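Long-range contacts in Exo-1,5-alpha-L-arabinofuranobiosidase (Gibberella zeae, PDB 5M1Z), which probably hydrolyses alpha-L-arabinofuranosidic bonds, consistent with release of 1,5-linked arabinobiose from the ends of arabinan chains: residues V28-P33 and A322-L327; T152-P157 and Y170-D175; Q181-Q186 and G211-A216; D199-A204 and Y225-G230. All blocks are in the same frame, centred on the assembly; numbering follows the deposited sequence.

All four contacts are buried in a six-bladed beta-propeller, and they illustrate how chemistry changes with radius. Interaction 1 lies nearest the centre of the chain, where the first and last blades meet; charge, hydroxyls and water join them. Interaction 2 alone lies within a single blade, as a regular antiparallel hairpin with backbone hydrogen bonds. Interactions 3 and 4 both join that blade to the next one along the chain: interaction 3 is a small apolar contact bordering the bound lactone, whereas interaction 4, farther out and with a partly exposed tyrosine, relies on stacked rings and phenol hydroxyls. Interactions 1, 2 and 3 place residues beside the same ligand, and so does Glu228 of 225-230.

Interaction 1 (V28-P33 and A322-L327); sequences VLYARP and AYTRSL. With 6LW ((Z)-L-Arabinonhydroximo-1,4-lactone), chain B.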
# COMPACT_ATOMS: atom_id res chain seq x y z
N VAL A 28 -11.70 -10.61 4.46
CA VAL A 28 -11.07 -9.31 4.45
C VAL A 28 -9.63 -9.49 4.09
O VAL A 28 -9.08 -10.63 4.24
CB VAL A 28 -11.19 -8.57 5.77
CG1 VAL A 28 -12.62 -8.23 6.05
CG2 VAL A 28 -10.59 -9.36 6.95
N LEU A 29 -9.04 -8.40 3.55
CA LEU A 29 -7.63 -8.36 3.14
C LEU A 29 -7.21 -6.93 2.87
O LEU A 29 -8.06 -6.08 2.59
CB LEU A 29 -7.39 -9.25 1.89
CG LEU A 29 -5.96 -9.73 1.65
CD1 LEU A 29 -5.52 -10.70 2.73
CD2 LEU A 29 -5.83 -10.36 0.25
N TYR A 30 -5.92 -6.63 3.02
CA TYR A 30 -5.35 -5.39 2.41
C TYR A 30 -5.83 -4.15 3.09
O TYR A 30 -6.53 -3.32 2.52
CB TYR A 30 -5.66 -5.34 0.88
CG TYR A 30 -4.69 -4.62 -0.01
CD1 TYR A 30 -4.60 -3.25 -0.03
CD2 TYR A 30 -3.90 -5.33 -0.91
CE1 TYR A 30 -3.74 -2.59 -0.90
CE2 TYR A 30 -3.02 -4.70 -1.75
CZ TYR A 30 -2.93 -3.34 -1.75
OH TYR A 30 -2.06 -2.73 -2.62
N ALA A 31 -5.47 -4.02 4.35
CA ALA A 31 -5.88 -2.90 5.13
C ALA A 31 -5.00 -1.70 4.83
O ALA A 31 -3.82 -1.84 4.59
CB ALA A 31 -5.82 -3.20 6.61
N ARG A 32 -5.61 -0.53 4.89
CA ARG A 32 -4.96 0.73 4.60
C ARG A 32 -5.54 1.85 5.49
O ARG A 32 -6.75 2.04 5.57
CB ARG A 32 -5.09 1.13 3.16
CG ARG A 32 -4.30 0.29 2.14
CD ARG A 32 -2.85 0.60 2.24
NE ARG A 32 -2.04 -0.07 1.24
CZ ARG A 32 -1.46 -1.26 1.39
NH1 ARG A 32 -1.69 -1.98 2.48
NH2 ARG A 32 -0.67 -1.72 0.44
N PRO A 33 -4.65 2.61 6.13
CA PRO A 33 -5.10 3.68 6.99
C PRO A 33 -4.69 5.01 6.40
O PRO A 33 -3.85 5.08 5.52
CB PRO A 33 -4.27 3.44 8.22
CG PRO A 33 -2.93 3.09 7.66
CD PRO A 33 -3.22 2.31 6.39
N ALA A 322 0.66 -10.01 8.47
CA ALA A 322 -0.42 -9.90 7.53
C ALA A 322 0.06 -9.53 6.11
O ALA A 322 1.06 -8.82 5.93
CB ALA A 322 -1.42 -8.87 8.00
N TYR A 323 -0.70 -9.99 5.13
CA TYR A 323 -0.46 -9.62 3.72
C TYR A 323 -0.59 -8.11 3.60
O TYR A 323 -1.56 -7.52 4.11
CB TYR A 323 -1.43 -10.34 2.84
CG TYR A 323 -1.24 -10.07 1.38
CD1 TYR A 323 -0.15 -10.55 0.73
CD2 TYR A 323 -2.17 -9.31 0.66
CE1 TYR A 323 0.06 -10.29 -0.63
CE2 TYR A 323 -2.00 -9.06 -0.69
CZ TYR A 323 -0.88 -9.59 -1.33
OH TYR A 323 -0.70 -9.39 -2.65
N THR A 324 0.44 -7.49 3.04
CA THR A 324 0.53 -6.01 2.85
C THR A 324 0.12 -5.21 4.10
O THR A 324 -0.59 -4.20 4.08
CB THR A 324 -0.16 -5.56 1.54
OG1 THR A 324 0.24 -4.23 1.20
CG2 THR A 324 -1.66 -5.61 1.62
N ARG A 325 0.60 -5.68 5.22
CA ARG A 325 0.43 -5.00 6.46
C ARG A 325 0.96 -3.57 6.31
O ARG A 325 2.01 -3.35 5.72
CB ARG A 325 1.20 -5.77 7.55
CG ARG A 325 0.80 -5.33 8.94
CD ARG A 325 1.54 -6.07 10.06
NE ARG A 325 2.98 -5.78 10.00
CZ ARG A 325 3.88 -6.14 10.91
NH1 ARG A 325 3.50 -6.80 12.00
NH2 ARG A 325 5.16 -5.88 10.71
N SER A 326 0.21 -2.60 6.76
CA SER A 326 0.50 -1.23 6.43
C SER A 326 0.90 -0.44 7.67
O SER A 326 0.77 -0.91 8.83
CB SER A 326 -0.73 -0.58 5.78
OG SER A 326 -1.85 -0.69 6.65
N LEU A 327 1.35 0.78 7.42
CA LEU A 327 1.95 1.62 8.47
C LEU A 327 1.49 3.02 8.35
O LEU A 327 1.23 3.49 7.24
CB LEU A 327 3.48 1.61 8.36
CG LEU A 327 4.21 0.27 8.40
CD1 LEU A 327 5.72 0.39 8.08
CD2 LEU A 327 4.00 -0.37 9.78
C3 6LW B . 0.36 -9.01 -8.03
C2 6LW B . 1.66 -8.81 -7.25
C1 6LW B . 1.22 -9.21 -5.86
O3 6LW B . 0.68 -9.63 -9.27
O4 6LW B . -0.19 -9.44 -5.76
O1 6LW B . 2.12 -10.78 -4.32
C4 6LW B . -0.49 -9.88 -7.09
N1 6LW B . 2.02 -9.47 -4.81
O2 6LW B . 2.13 -7.48 -7.45
C5 6LW B . -2.00 -9.77 -7.18
O5 6LW B . -2.53 -10.78 -6.30
O HOH W 1 -4.09 -8.22 4.83
O HOH W 2 -3.03 -5.28 5.26
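The seam between the first and last blades of the propeller, where innermost strands 28-35 and 326-329 run side by side, is bridged by Arg32 reaching for Thr324. The arginine chain bends at its second torsion (chi2 -73°), which folds the guanidinium back along its own strand and faces its end towards the other blade. There it grips Thr324 end-on: NH2 gives a fairly straight bond (162°) to OG1 at 2.8 Å, lying in the guanidinium plane, while NH1 donates to Thr324 O at 2.9 Å in the plane of that carbonyl. NH1 also donates to the neighbouring Ala31 O at 3.0 Å, and NE is held by Gln89. Tyr30 takes the other branch of the threonine: Thr324 CG2 lies over one face of its ring, 3.7 Å from the centroid, as a CH-pi contact. The same ring places CE1 over the centre of the Arg32 guanidinium. Water fills in for direct strand pairing, one molecule accepting from Tyr30 N and another from Ala31 N, each near Tyr323 O, to which either may donate. At the ligand end, Leu29 CD2 packs 3.8 Å from Tyr323 CD2, and Tyr323 OH comes within 3.2 Å of O4 of the bound lactone. With bonds from all three of its nitrogens and an aromatic ring over one face, the buried guanidinium is probably fixed in rotation and its charge stabilised by neutral oxygens.

Interaction 2 (T152-P157 and Y170-D175); sequences TPVWEP and YSDQRD. With 6LW ((Z)-L-Arabinonhydroximo-1,4-lactone), chain B; SO4 (sulfate ion), chain D.
Gln173 and Trp155 meet in an antiparallel beta hairpin, strands 154-162 and 165-172, the two innermost strands of one propeller blade. Along the glutamine, CB lies 3.3 Å from Pro153 O, the carbonyl that also accepts from Gln173 N. CG passes the indole NE1, and CD packs on the proline ring at Pro153 CG. At the tip, OE1 accepts from Trp155 NE1 at 3.0 Å, sitting in the indole plane although the two flat groups are turned 42° apart; Arg209 also donates to this oxygen, and NE2 makes weak bonds to Asn148 O and Leu151 O. The indole is thereby held at its edge while its two faces are covered, Pro153 CB lying over one and C5 of the bound lactone over the opposite one, both offset toward the rim. Trp155 and Ser171 form the hydrogen-bonded pair of the register. On the face carrying Val154, the CG1 methyl rests over the guanidinium of Arg174, which grips Asp172 side-on; Asp172 OD1 also takes Arg174 N in an Asx turn. Glu156, which follows Trp155, receives two hydroxyls at OE1. Ser171 OG donates to Glu156 OE1 at 2.8 Å, and lactone O2 reaches Glu156 OE1 at a short 2.5 Å.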
# COMPACT_ATOMS: atom_id res chain seq x y z
N THR A 152 -2.81 -9.97 -18.55
CA THR A 152 -2.49 -8.58 -18.60
C THR A 152 -3.14 -7.68 -17.49
O THR A 152 -3.47 -6.54 -17.80
CB THR A 152 -2.83 -8.01 -20.01
OG1 THR A 152 -4.24 -8.06 -20.26
CG2 THR A 152 -2.08 -8.80 -21.09
N PRO A 153 -3.32 -8.16 -16.23
CA PRO A 153 -3.85 -7.18 -15.21
C PRO A 153 -2.93 -6.04 -14.79
O PRO A 153 -1.72 -6.06 -15.01
CB PRO A 153 -4.13 -8.03 -13.99
CG PRO A 153 -3.19 -9.15 -14.14
CD PRO A 153 -3.08 -9.47 -15.61
N VAL A 154 -3.56 -5.06 -14.19
CA VAL A 154 -2.90 -3.99 -13.46
C VAL A 154 -3.34 -4.10 -12.01
O VAL A 154 -4.47 -4.61 -11.73
CB VAL A 154 -3.18 -2.61 -14.08
CG1 VAL A 154 -2.68 -2.58 -15.51
CG2 VAL A 154 -4.65 -2.28 -14.05
N TRP A 155 -2.47 -3.70 -11.09
CA TRP A 155 -2.73 -3.84 -9.67
C TRP A 155 -2.09 -2.81 -8.82
O TRP A 155 -1.10 -2.21 -9.19
CB TRP A 155 -2.16 -5.11 -9.13
CG TRP A 155 -2.02 -6.35 -9.95
CD1 TRP A 155 -0.94 -6.70 -10.76
CD2 TRP A 155 -2.86 -7.50 -9.92
NE1 TRP A 155 -1.12 -7.95 -11.27
CE2 TRP A 155 -2.28 -8.46 -10.76
CE3 TRP A 155 -4.10 -7.76 -9.35
CZ2 TRP A 155 -2.87 -9.72 -10.98
CZ3 TRP A 155 -4.69 -9.01 -9.57
CH2 TRP A 155 -4.07 -9.97 -10.37
N GLU A 156 -2.60 -2.67 -7.61
CA GLU A 156 -1.83 -2.10 -6.47
C GLU A 156 -1.42 -0.65 -6.63
O GLU A 156 -0.25 -0.32 -6.55
CB GLU A 156 -0.61 -3.00 -6.14
CG GLU A 156 -1.05 -4.40 -5.70
CD GLU A 156 -0.18 -5.55 -6.20
OE1 GLU A 156 0.83 -5.35 -6.93
OE2 GLU A 156 -0.54 -6.69 -5.81
N PRO A 157 -2.42 0.24 -6.75
CA PRO A 157 -2.09 1.67 -6.82
C PRO A 157 -1.50 2.25 -5.54
O PRO A 157 -1.92 1.87 -4.39
CB PRO A 157 -3.44 2.33 -7.16
CG PRO A 157 -4.43 1.37 -6.59
CD PRO A 157 -3.86 -0.01 -6.82
N TYR A 170 1.91 1.81 -9.85
CA TYR A 170 1.24 0.52 -9.82
C TYR A 170 2.05 -0.62 -10.50
O TYR A 170 3.15 -0.40 -11.01
CB TYR A 170 -0.18 0.70 -10.40
CG TYR A 170 -0.30 1.13 -11.84
CD1 TYR A 170 -0.25 2.47 -12.19
CD2 TYR A 170 -0.45 0.20 -12.85
CE1 TYR A 170 -0.35 2.89 -13.53
CE2 TYR A 170 -0.59 0.60 -14.19
CZ TYR A 170 -0.53 1.94 -14.51
OH TYR A 170 -0.66 2.33 -15.82
N SER A 171 1.50 -1.83 -10.43
CA SER A 171 2.08 -3.04 -11.04
C SER A 171 1.30 -3.31 -12.32
O SER A 171 0.10 -3.15 -12.36
CB SER A 171 1.95 -4.27 -10.11
OG SER A 171 2.34 -3.92 -8.78
N ASP A 172 2.00 -3.77 -13.34
CA ASP A 172 1.48 -3.79 -14.69
C ASP A 172 1.93 -5.09 -15.33
O ASP A 172 3.15 -5.34 -15.44
CB ASP A 172 2.10 -2.63 -15.41
CG ASP A 172 1.43 -2.31 -16.79
OD1 ASP A 172 0.65 -3.15 -17.29
OD2 ASP A 172 1.68 -1.16 -17.33
N GLN A 173 0.99 -5.91 -15.73
CA GLN A 173 1.27 -7.12 -16.52
C GLN A 173 0.99 -7.01 -18.03
O GLN A 173 1.10 -7.97 -18.76
CB GLN A 173 0.47 -8.32 -15.96
CG GLN A 173 0.86 -8.71 -14.54
CD GLN A 173 0.35 -10.10 -14.07
OE1 GLN A 173 -0.01 -10.26 -12.90
NE2 GLN A 173 0.32 -11.10 -14.97
N ARG A 174 0.71 -5.81 -18.52
CA ARG A 174 0.35 -5.61 -19.92
C ARG A 174 1.52 -5.69 -20.90
O ARG A 174 1.25 -5.74 -22.06
CB ARG A 174 -0.32 -4.25 -20.10
CG ARG A 174 -1.62 -4.11 -19.30
CD ARG A 174 -2.17 -2.71 -19.30
NE ARG A 174 -1.24 -1.76 -18.71
CZ ARG A 174 -1.53 -0.51 -18.36
NH1 ARG A 174 -2.75 -0.02 -18.54
NH2 ARG A 174 -0.58 0.26 -17.85
N ASP A 175 2.78 -5.64 -20.46
CA ASP A 175 3.93 -5.84 -21.38
C ASP A 175 4.25 -7.33 -21.31
O ASP A 175 5.33 -7.71 -20.92
CB ASP A 175 5.09 -4.95 -20.92
CG ASP A 175 6.19 -4.76 -21.95
OD1 ASP A 175 6.14 -5.34 -23.07
OD2 ASP A 175 7.17 -4.03 -21.62
C3 6LW B . 0.36 -9.01 -8.03
C2 6LW B . 1.66 -8.81 -7.25
C1 6LW B . 1.22 -9.21 -5.86
O3 6LW B . 0.68 -9.63 -9.27
O4 6LW B . -0.19 -9.44 -5.76
O1 6LW B . 2.12 -10.78 -4.32
C4 6LW B . -0.49 -9.88 -7.09
N1 6LW B . 2.02 -9.47 -4.81
O2 6LW B . 2.13 -7.48 -7.45
C5 6LW B . -2.00 -9.77 -7.18
O5 6LW B . -2.53 -10.78 -6.30
S SO4 D . -5.89 -11.17 -20.39
O1 SO4 D . -5.35 -11.17 -18.99
O2 SO4 D . -5.84 -12.57 -20.89
O3 SO4 D . -7.29 -10.63 -20.38
O4 SO4 D . -5.11 -10.29 -21.30

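Interaction 3 (Q181-Q186 and G211-A216); sequences QKLVHQ and GMPTVA. With 6LW ((Z)-L-Arabinonhydroximo-1,4-lactone), chain B.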
# COMPACT_ATOMS: atom_id res chain seq x y z
N GLN A 181 5.64 -9.26 -14.98
CA GLN A 181 5.11 -8.10 -14.35
C GLN A 181 6.23 -7.05 -14.26
O GLN A 181 7.42 -7.40 -14.13
CB GLN A 181 4.58 -8.43 -12.96
CG GLN A 181 3.78 -7.29 -12.37
CD GLN A 181 3.07 -7.68 -11.11
OE1 GLN A 181 1.89 -8.01 -11.15
NE2 GLN A 181 3.76 -7.65 -9.98
N LYS A 182 5.83 -5.78 -14.41
CA LYS A 182 6.72 -4.64 -14.15
C LYS A 182 6.03 -3.55 -13.32
O LYS A 182 4.83 -3.57 -13.13
CB LYS A 182 7.29 -4.04 -15.42
CG LYS A 182 6.26 -3.34 -16.27
CD LYS A 182 6.89 -2.83 -17.53
CE LYS A 182 5.84 -2.27 -18.45
NZ LYS A 182 6.49 -1.78 -19.69
N LEU A 183 6.83 -2.60 -12.83
CA LEU A 183 6.33 -1.47 -12.04
C LEU A 183 6.36 -0.20 -12.88
O LEU A 183 7.35 0.04 -13.59
CB LEU A 183 7.17 -1.36 -10.79
CG LEU A 183 7.00 -2.53 -9.85
CD1 LEU A 183 8.04 -2.49 -8.73
CD2 LEU A 183 5.60 -2.46 -9.20
N VAL A 184 5.25 0.53 -12.85
CA VAL A 184 5.03 1.67 -13.68
C VAL A 184 4.33 2.78 -12.95
O VAL A 184 3.83 2.60 -11.83
CB VAL A 184 4.19 1.31 -14.95
CG1 VAL A 184 4.85 0.20 -15.72
CG2 VAL A 184 2.75 0.95 -14.62
N HIS A 185 4.29 3.96 -13.55
CA HIS A 185 3.44 4.99 -12.98
C HIS A 185 2.85 5.84 -14.05
O HIS A 185 3.36 5.82 -15.18
CB HIS A 185 4.19 5.85 -11.99
CG HIS A 185 5.14 6.82 -12.61
ND1 HIS A 185 6.49 6.60 -12.67
CD2 HIS A 185 4.93 8.04 -13.18
CE1 HIS A 185 7.08 7.64 -13.24
NE2 HIS A 185 6.15 8.53 -13.56
N GLN A 186 1.81 6.59 -13.69
CA GLN A 186 1.28 7.70 -14.53
C GLN A 186 1.13 8.90 -13.63
O GLN A 186 1.07 8.73 -12.42
CB GLN A 186 -0.05 7.35 -15.16
CG GLN A 186 0.04 6.22 -16.18
CD GLN A 186 -1.30 5.75 -16.68
OE1 GLN A 186 -1.73 4.65 -16.40
NE2 GLN A 186 -1.95 6.57 -17.46
N GLY A 211 6.71 -6.07 -7.72
CA GLY A 211 5.32 -5.80 -7.40
C GLY A 211 5.19 -4.94 -6.18
O GLY A 211 6.12 -4.80 -5.43
N MET A 212 3.99 -4.39 -6.00
CA MET A 212 3.53 -3.82 -4.71
C MET A 212 4.36 -2.60 -4.29
O MET A 212 4.98 -2.57 -3.24
CB MET A 212 3.47 -4.92 -3.62
CG MET A 212 2.85 -6.20 -4.21
SD MET A 212 2.20 -7.35 -3.04
CE MET A 212 0.78 -6.47 -2.36
N PRO A 213 4.31 -1.56 -5.12
CA PRO A 213 5.13 -0.38 -4.84
C PRO A 213 4.60 0.53 -3.75
O PRO A 213 3.40 0.82 -3.72
CB PRO A 213 5.14 0.36 -6.18
CG PRO A 213 3.81 -0.01 -6.80
CD PRO A 213 3.49 -1.41 -6.33
N THR A 214 5.50 0.95 -2.87
CA THR A 214 5.23 2.03 -1.95
C THR A 214 6.41 2.95 -1.91
O THR A 214 7.52 2.58 -2.24
CB THR A 214 4.78 1.59 -0.52
OG1 THR A 214 5.84 0.93 0.17
CG2 THR A 214 3.56 0.68 -0.55
N VAL A 215 6.16 4.19 -1.51
CA VAL A 215 7.16 5.24 -1.62
C VAL A 215 7.11 6.15 -0.41
O VAL A 215 6.02 6.51 0.11
CB VAL A 215 7.01 6.13 -2.91
CG1 VAL A 215 8.24 7.03 -3.09
CG2 VAL A 215 6.84 5.29 -4.18
N ALA A 216 8.27 6.60 0.04
CA ALA A 216 8.29 7.57 1.09
C ALA A 216 9.37 8.67 0.83
O ALA A 216 10.41 8.44 0.20
CB ALA A 216 8.56 6.86 2.40
C3 6LW B . 0.36 -9.01 -8.03
C2 6LW B . 1.66 -8.81 -7.25
C1 6LW B . 1.22 -9.21 -5.86
O3 6LW B . 0.68 -9.63 -9.27
O4 6LW B . -0.19 -9.44 -5.76
O1 6LW B . 2.12 -10.78 -4.32
C4 6LW B . -0.49 -9.88 -7.09
N1 6LW B . 2.02 -9.47 -4.81
O2 6LW B . 2.13 -7.48 -7.45
C5 6LW B . -2.00 -9.77 -7.18
O5 6LW B . -2.53 -10.78 -6.30
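Leu183 and Gly211 form the first shell of this contact between neighbouring propeller blades, with Leu183 CD2 lying 3.8 Å from Gly211 CA. The same methyl continues onto Pro213, where it meets CD at 3.7 Å and spans the ring edge from CD to CG, so one leucine branch serves both residues. Beside it, Gln181 sets NE2 3.5 Å from Gly211 CA, a close approach to a residue that has no side chain. No hydrogen bond crosses between the two segments; the polar work of Gln181 is directed at the bound lactone instead. CG anti to the backbone N (chi1 -169°) and an extended chain beyond it carry the amide to the lactone. There the amide acts as a two-pronged clamp: OE1 accepts from ligand O3 at 2.8 Å, and NE2 donates to ligand O2 at 3.0 Å.

A second shell then positions these groups. NE2 also donates to Pro210 O, so the amide has donor bonds to both ligand and protein, which should fix which way round it sits. Ser171 bonds to Met212 N, tying 211-216 to the preceding blade. Backbone bonds to Asp200 and Thr201 hold Leu183 in its sheet, while Tyr225 and Tyr227 touch its side chain. Strand 182-188 lies between 165-172 and 198-201 in its blade, and the axes of 182-186 and 211-216 approach to 7.5 Å at 38°; strand 209-217 begins the next blade and pairs with 223-230.

Interaction 4 (D199-A204 and Y225-G230); sequences DDTKYA and YVYEYG. With 6LW ((Z)-L-Arabinonhydroximo-1,4-lactone), chain B.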
# COMPACT_ATOMS: atom_id res chain seq x y z
N ASP A 199 7.85 3.52 -17.07
CA ASP A 199 8.45 2.42 -16.30
C ASP A 199 9.22 2.87 -15.06
O ASP A 199 10.00 3.86 -15.09
CB ASP A 199 9.37 1.62 -17.21
CG ASP A 199 8.62 0.86 -18.29
OD1 ASP A 199 7.44 0.56 -18.14
OD2 ASP A 199 9.22 0.59 -19.36
N ASP A 200 9.02 2.17 -13.96
CA ASP A 200 9.72 2.44 -12.71
C ASP A 200 10.77 1.36 -12.31
O ASP A 200 11.76 1.68 -11.64
CB ASP A 200 8.75 2.60 -11.51
CG ASP A 200 7.78 3.77 -11.66
OD1 ASP A 200 8.22 4.82 -12.18
OD2 ASP A 200 6.58 3.62 -11.24
N THR A 201 10.51 0.12 -12.67
CA THR A 201 11.35 -0.99 -12.28
C THR A 201 10.90 -2.14 -13.16
O THR A 201 9.72 -2.49 -13.20
CB THR A 201 11.26 -1.33 -10.78
OG1 THR A 201 12.13 -0.48 -10.05
CG2 THR A 201 11.72 -2.72 -10.48
N LYS A 202 11.83 -2.69 -13.90
CA LYS A 202 11.59 -3.90 -14.68
C LYS A 202 12.87 -4.70 -14.81
O LYS A 202 13.98 -4.16 -14.71
CB LYS A 202 11.08 -3.56 -16.05
CG LYS A 202 12.01 -2.67 -16.83
CD LYS A 202 11.34 -2.14 -18.06
CE LYS A 202 12.34 -1.32 -18.87
NZ LYS A 202 11.75 -1.07 -20.20
N TYR A 203 12.73 -5.99 -15.01
CA TYR A 203 13.87 -6.88 -15.00
C TYR A 203 13.87 -7.69 -16.27
O TYR A 203 12.81 -8.10 -16.78
CB TYR A 203 13.84 -7.79 -13.78
CG TYR A 203 14.18 -7.02 -12.53
CD1 TYR A 203 15.51 -6.75 -12.19
CD2 TYR A 203 13.18 -6.49 -11.74
CE1 TYR A 203 15.81 -5.99 -11.08
CE2 TYR A 203 13.47 -5.73 -10.60
CZ TYR A 203 14.79 -5.49 -10.26
OH TYR A 203 15.07 -4.71 -9.19
N ALA A 204 15.06 -7.94 -16.77
CA ALA A 204 15.27 -8.67 -18.04
C ALA A 204 14.84 -10.13 -18.00
O ALA A 204 14.41 -10.65 -19.01
CB ALA A 204 16.75 -8.58 -18.45
N TYR A 225 11.82 4.00 -2.67
CA TYR A 225 10.79 3.25 -3.40
C TYR A 225 11.00 1.80 -3.04
O TYR A 225 12.09 1.25 -3.30
CB TYR A 225 11.04 3.46 -4.89
CG TYR A 225 10.18 2.69 -5.88
CD1 TYR A 225 8.94 3.18 -6.27
CD2 TYR A 225 10.65 1.56 -6.52
CE1 TYR A 225 8.14 2.53 -7.18
CE2 TYR A 225 9.88 0.90 -7.48
CZ TYR A 225 8.62 1.41 -7.81
OH TYR A 225 7.81 0.80 -8.72
N VAL A 226 9.97 1.18 -2.47
CA VAL A 226 10.09 -0.18 -1.93
C VAL A 226 9.12 -1.07 -2.68
O VAL A 226 8.00 -0.65 -3.01
CB VAL A 226 9.81 -0.17 -0.41
CG1 VAL A 226 9.86 -1.55 0.20
CG2 VAL A 226 10.82 0.72 0.32
N TYR A 227 9.54 -2.32 -2.95
CA TYR A 227 8.74 -3.27 -3.67
C TYR A 227 9.16 -4.67 -3.35
O TYR A 227 10.24 -4.87 -2.81
CB TYR A 227 8.87 -3.07 -5.18
CG TYR A 227 10.27 -3.08 -5.73
CD1 TYR A 227 11.09 -1.97 -5.60
CD2 TYR A 227 10.77 -4.17 -6.43
CE1 TYR A 227 12.41 -1.98 -6.09
CE2 TYR A 227 12.05 -4.17 -6.94
CZ TYR A 227 12.86 -3.07 -6.77
OH TYR A 227 14.12 -3.06 -7.30
N GLU A 228 8.30 -5.63 -3.70
CA GLU A 228 8.66 -7.04 -3.62
C GLU A 228 9.26 -7.41 -4.97
O GLU A 228 8.73 -7.07 -6.05
CB GLU A 228 7.48 -7.92 -3.24
CG GLU A 228 6.39 -8.04 -4.28
CD GLU A 228 5.33 -9.03 -3.88
OE1 GLU A 228 5.29 -9.49 -2.73
OE2 GLU A 228 4.57 -9.41 -4.74
N TYR A 229 10.43 -8.00 -4.94
CA TYR A 229 11.11 -8.40 -6.16
C TYR A 229 10.88 -9.92 -6.41
O TYR A 229 11.68 -10.77 -5.99
CB TYR A 229 12.59 -8.06 -6.03
CG TYR A 229 13.49 -8.43 -7.20
CD1 TYR A 229 13.02 -9.10 -8.32
CD2 TYR A 229 14.85 -8.07 -7.15
CE1 TYR A 229 13.88 -9.42 -9.37
CE2 TYR A 229 15.70 -8.40 -8.16
CZ TYR A 229 15.22 -9.07 -9.26
OH TYR A 229 16.16 -9.38 -10.23
N GLY A 230 9.75 -10.25 -7.05
CA GLY A 230 9.45 -11.67 -7.30
C GLY A 230 10.47 -12.19 -8.29
O GLY A 230 10.75 -11.51 -9.32
C3 6LW B . 0.36 -9.01 -8.03
C2 6LW B . 1.66 -8.81 -7.25
C1 6LW B . 1.22 -9.21 -5.86
O3 6LW B . 0.68 -9.63 -9.27
O4 6LW B . -0.19 -9.44 -5.76
O1 6LW B . 2.12 -10.78 -4.32
C4 6LW B . -0.49 -9.88 -7.09
N1 6LW B . 2.02 -9.47 -4.81
O2 6LW B . 2.13 -7.48 -7.45
C5 6LW B . -2.00 -9.77 -7.18
O5 6LW B . -2.53 -10.78 -6.30
O HOH W 3 5.50 1.68 -9.67
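Tyr203 and Tyr229 stack face to face, their centroids 4.0 Å apart and their planes 13° from parallel, where the outer edge of one propeller blade meets the next. The overlap is uneven: Tyr229 CZ sits over the centre of the Tyr203 ring, whereas Tyr203 CZ falls towards the rim of Tyr229. The second torsion of Tyr229 (chi2 -2°) is unusual for a tyrosine, and puts the CA-CB bond in the plane of its ring. Tyr203 then extends its hydroxyl to Tyr227 OH at 2.7 Å, a bond in which either phenol could donate; Arg248 bonds to both hydroxyls. Tyr227 CG lies between its backbone N and carbonyl carbon (chi1 54°), and its ring receives the Thr201 methyl CG2 off-centre, 4.2 Å from the centroid, while Thr201 OG1 turns back to Asp200 O. Asp200 CB packs 3.5 Å from Tyr225 OH, and a water joins Tyr225 OH to Asp200 OD2; the other carboxylate oxygen belongs to His185. Asp200 and Thr201 form a classic bulge opposite Leu183. Strand 198-201 thus closes its blade beside 182-188, facing strand 223-230, which runs between 209-217 and 245-250.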